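Local coordinates for protein glutamyl-tRNA synthetase, cytoplasmic (Saccharomyces cerevisiae, PDB 2HRA) that activates glutamate with ATP and attaches it to tRNA(Glu), its N-terminal GST-like domain binding the cofactor Arc1p, at residues A40-V43 with N44-P48; E117-D120 with S121-L125. All coordinates share one frame; numbering follows the deposited sequence.

Interaction 1. Residues A40-V43 with N44-P48; sequences ARIV and NALAP
N44 N gives A40 O a nearly straight hydrogen bond of 3.0 Å (171° at the hydrogen), and A45 N bonds R41 O at 2.9 Å. These are i to i+4 bonds of the last turns of helix 34-46, the helix of the beta-alpha-beta unit in this GST-like domain. The ladder weakens toward the C-terminal end: L46 N reaches I42 O at 3.2 Å, and V43 O receives only weak bonds, from L46 N and, strongly bent (122°), from A47 N at 2.7 Å. At A47 the backbone leaves helical angles. With CG anti to its own carbonyl carbon (chi1 -69°), the N44 amide stays near the helix, where ND2 lies 3.6 Å from A40 O; OD1 accepts from S50 N and ND2 donates to I51 O, so one side chain ties the helix end to the start of the next strand. R41 reaches the carbonyls of P175 and I176 through NH2 and NE. V43 is buried against I51, I84 and F85, whereas I42 packs on Y135 and I176. One turn on, the L46 side chain meets I42 loosely, CD1 lying 4.4 Å from I42 CG2.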
loop_
_atom_site.group_PDB
_atom_site.type_symbol
_atom_site.label_atom_id
_atom_site.label_comp_id
_atom_site.label_asym_id
_atom_site.label_seq_id
_atom_site.Cartn_x
_atom_site.Cartn_y
_atom_site.Cartn_z
ATOM N N ALA A 40 3.272 7.548 -1.237
ATOM C CA ALA A 40 3.834 8.606 -2.066
ATOM C C ALA A 40 2.730 9.456 -2.635
ATOM O O ALA A 40 2.853 10.650 -2.697
ATOM C CB ALA A 40 4.692 8.008 -3.202
ATOM N N ARG A 41 1.622 8.843 -3.033
ATOM C CA ARG A 41 0.477 9.620 -3.500
ATOM C C ARG A 41 -0.102 10.513 -2.416
ATOM O O ARG A 41 -0.507 11.650 -2.694
ATOM C CB ARG A 41 -0.581 8.699 -4.100
ATOM C CG ARG A 41 -0.066 8.043 -5.365
ATOM C CD ARG A 41 -0.807 6.772 -5.746
ATOM N NE ARG A 41 -2.227 6.967 -6.058
ATOM C CZ ARG A 41 -2.738 7.322 -7.246
ATOM N NH1 ARG A 41 -1.975 7.621 -8.306
ATOM N NH2 ARG A 41 -4.047 7.441 -7.366
ATOM N N ILE A 42 -0.119 10.013 -1.179
ATOM C CA ILE A 42 -0.585 10.802 -0.050
ATOM C C ILE A 42 0.349 11.987 0.179
ATOM O O ILE A 42 -0.079 13.130 0.333
ATOM C CB ILE A 42 -0.724 9.919 1.234
ATOM C CG1 ILE A 42 -1.834 8.874 1.013
ATOM C CG2 ILE A 42 -1.002 10.840 2.485
ATOM C CD1 ILE A 42 -1.824 7.645 2.000
ATOM N N VAL A 43 1.644 11.710 0.177
ATOM C CA VAL A 43 2.643 12.750 0.368
ATOM C C VAL A 43 2.511 13.869 -0.692
ATOM O O VAL A 43 2.424 15.076 -0.356
ATOM C CB VAL A 43 4.059 12.146 0.335
ATOM C CG1 VAL A 43 5.116 13.246 0.277
ATOM C CG2 VAL A 43 4.285 11.244 1.536
ATOM N N ASN A 44 2.463 13.494 -1.965
ATOM C CA ASN A 44 2.367 14.519 -3.020
ATOM C C ASN A 44 1.016 15.226 -3.057
ATOM O O ASN A 44 0.947 16.370 -3.504
ATOM C CB ASN A 44 2.664 13.947 -4.399
ATOM C CG ASN A 44 4.126 13.555 -4.590
ATOM O OD1 ASN A 44 5.063 14.180 -4.081
ATOM N ND2 ASN A 44 4.319 12.537 -5.371
ATOM N N ALA A 45 -0.050 14.543 -2.613
ATOM C CA ALA A 45 -1.357 15.170 -2.457
ATOM C C ALA A 45 -1.318 16.350 -1.497
ATOM O O ALA A 45 -1.951 17.360 -1.752
ATOM C CB ALA A 45 -2.387 14.179 -1.982
ATOM N N LEU A 46 -0.581 16.190 -0.392
ATOM C CA LEU A 46 -0.467 17.210 0.662
ATOM C C LEU A 46 0.772 18.080 0.602
ATOM O O LEU A 46 0.864 19.070 1.309
ATOM C CB LEU A 46 -0.474 16.531 2.031
ATOM C CG LEU A 46 -1.679 15.673 2.346
ATOM C CD1 LEU A 46 -1.494 15.078 3.717
ATOM C CD2 LEU A 46 -2.943 16.538 2.266
ATOM N N ALA A 47 1.723 17.710 -0.242
ATOM C CA ALA A 47 2.962 18.456 -0.346
ATOM C C ALA A 47 3.513 18.178 -1.737
ATOM O O ALA A 47 4.385 17.323 -1.894
ATOM C CB ALA A 47 3.929 18.014 0.728
ATOM N N PRO A 48 2.915 18.826 -2.759
ATOM C CA PRO A 48 3.223 18.494 -4.140
ATOM C C PRO A 48 4.706 18.559 -4.473
ATOM O O PRO A 48 5.429 19.359 -3.910
ATOM C CB PRO A 48 2.350 19.464 -4.967
ATOM C CG PRO A 48 1.793 20.468 -3.994
ATOM C CD PRO A 48 1.810 19.802 -2.656
#

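Interaction 2. Residues E117-D120 with S121-L125; sequences ETLD and SQLNL
E117 O, T118 O and L119 O accept i to i+4 bonds from S121 N, Q122 N and L123 N, the first at 2.9 Å and the last more bent (137°), while L123 N also makes a weak bond to D120 O as the helix runs out. On the outer side, E117 extends from the backbone with CG opposite its N (chi1 -179°) and then bends at chi2 (49°), which brings OE2 to 3.0 Å from S121 OG. A water bridges the pair, donating to E117 OE2 at 2.8 Å and lying 2.7 Å from S121 OG; the hydroxyl also sits 3.2 Å from E117 O. On the buried side L119 and L123 run alongside each other on one face of the helix, their CD1 methyls 4.0 Å apart; both pack on W167 and I129. The CG of L123 also comes within 3.4 Å of L119 O. D120 OD1 accepts from V164 N, linking the turn to helix 162-172, and Q122 NE2 donates to I129 O. This is the C-terminal end of helix 109-122 in the alpha-helical part of a GST fold, and the last two residues of the segment, N124 and L125, begin a region that interacts with Arc1p.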
loop_
_atom_site.group_PDB
_atom_site.type_symbol
_atom_site.label_atom_id
_atom_site.label_comp_id
_atom_site.label_asym_id
_atom_site.label_seq_id
_atom_site.Cartn_x
_atom_site.Cartn_y
_atom_site.Cartn_z
ATOM N N GLU A 117 -8.834 -12.043 10.202
ATOM C CA GLU A 117 -9.748 -12.051 11.354
ATOM C C GLU A 117 -9.312 -11.022 12.366
ATOM O O GLU A 117 -10.140 -10.330 12.969
ATOM C CB GLU A 117 -9.789 -13.422 12.007
ATOM C CG GLU A 117 -10.726 -13.557 13.211
ATOM C CD GLU A 117 -12.130 -13.019 12.974
ATOM O OE1 GLU A 117 -12.707 -13.390 11.938
ATOM O OE2 GLU A 117 -12.630 -12.212 13.813
ATOM N N THR A 118 -8.004 -10.956 12.565
ATOM C CA THR A 118 -7.436 -9.976 13.478
ATOM C C THR A 118 -7.787 -8.546 13.061
ATOM O O THR A 118 -8.169 -7.710 13.909
ATOM C CB THR A 118 -5.919 -10.164 13.570
ATOM O OG1 THR A 118 -5.661 -11.478 14.070
ATOM C CG2 THR A 118 -5.309 -9.142 14.524
ATOM N N LEU A 119 -7.607 -8.248 11.773
ATOM C CA LEU A 119 -7.931 -6.930 11.220
ATOM C C LEU A 119 -9.453 -6.644 11.280
ATOM O O LEU A 119 -9.904 -5.531 11.605
ATOM C CB LEU A 119 -7.434 -6.854 9.773
ATOM C CG LEU A 119 -7.595 -5.547 8.969
ATOM C CD1 LEU A 119 -6.948 -4.314 9.718
ATOM C CD2 LEU A 119 -7.052 -5.695 7.528
ATOM N N ASP A 120 -10.247 -7.656 10.948
ATOM C CA ASP A 120 -11.725 -7.537 11.043
ATOM C C ASP A 120 -12.186 -7.177 12.464
ATOM O O ASP A 120 -13.042 -6.275 12.649
ATOM C CB ASP A 120 -12.380 -8.817 10.566
ATOM C CG ASP A 120 -13.881 -8.658 10.249
ATOM O OD1 ASP A 120 -14.219 -8.028 9.229
ATOM O OD2 ASP A 120 -14.725 -9.221 10.990
ATOM N N SER A 121 -11.608 -7.842 13.466
ATOM C CA SER A 121 -11.994 -7.597 14.854
ATOM C C SER A 121 -11.581 -6.186 15.239
ATOM O O SER A 121 -12.312 -5.488 15.912
ATOM C CB SER A 121 -11.363 -8.623 15.823
ATOM O OG SER A 121 -11.874 -9.937 15.632
ATOM N N GLN A 122 -10.392 -5.794 14.789
ATOM C CA GLN A 122 -9.883 -4.441 14.999
ATOM C C GLN A 122 -10.819 -3.360 14.418
ATOM O O GLN A 122 -11.002 -2.301 15.010
ATOM C CB GLN A 122 -8.490 -4.326 14.388
ATOM C CG GLN A 122 -7.820 -2.960 14.654
ATOM C CD GLN A 122 -7.507 -2.684 16.125
ATOM O OE1 GLN A 122 -7.449 -3.585 16.948
ATOM N NE2 GLN A 122 -7.268 -1.406 16.446
ATOM N N LEU A 123 -11.429 -3.651 13.272
ATOM C CA LEU A 123 -12.267 -2.694 12.587
ATOM C C LEU A 123 -13.736 -2.771 13.020
ATOM O O LEU A 123 -14.600 -2.111 12.428
ATOM C CB LEU A 123 -12.156 -2.898 11.078
ATOM C CG LEU A 123 -10.820 -2.446 10.516
ATOM C CD1 LEU A 123 -10.685 -2.936 9.101
ATOM C CD2 LEU A 123 -10.698 -0.879 10.596
ATOM N N ASN A 124 -14.026 -3.575 14.036
ATOM C CA ASN A 124 -15.407 -3.749 14.440
ATOM C C ASN A 124 -16.025 -2.433 14.884
ATOM O O ASN A 124 -17.144 -2.105 14.472
ATOM C CB ASN A 124 -15.561 -4.813 15.511
ATOM C CG ASN A 124 -17.017 -5.156 15.767
ATOM O OD1 ASN A 124 -17.708 -5.668 14.884
ATOM N ND2 ASN A 124 -17.479 -4.901 16.989
ATOM N N LEU A 125 -15.314 -1.656 15.692
ATOM C CA LEU A 125 -15.911 -0.465 16.254
ATOM C C LEU A 125 -15.281 0.835 15.713
ATOM O O LEU A 125 -15.545 1.911 16.238
ATOM C CB LEU A 125 -15.826 -0.537 17.793
ATOM C CG LEU A 125 -16.880 -1.386 18.497
ATOM C CD1 LEU A 125 -16.587 -1.454 19.980
ATOM C CD2 LEU A 125 -18.254 -0.787 18.266
HETATM O O HOH W 1 -11.780 -12.521 16.493
#

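From the N terminus, strand 21-26 leads into helix 34-46, whose last turns hold interaction 1; the chain then returns through strand 51-56, completing the beta-alpha-beta unit. Strand 64-66 and helices 73-80 and 90-104 follow before helix 109-122, where interaction 2 lies. The contacts are in series, neither nested nor crossed, and each joins consecutive residues at a helix end without closing a long loop. The centres of interaction 1 and interaction 2 are about 28 Å apart, and the nearest atoms of interaction 1 and interaction 2 about 15 Å. Residues 40-48 link the sheet to the C-terminal helices through P175 and I176; residues 117-125 join helix 109-122 to helix 162-172, which lies within the second Arc1p-interacting region.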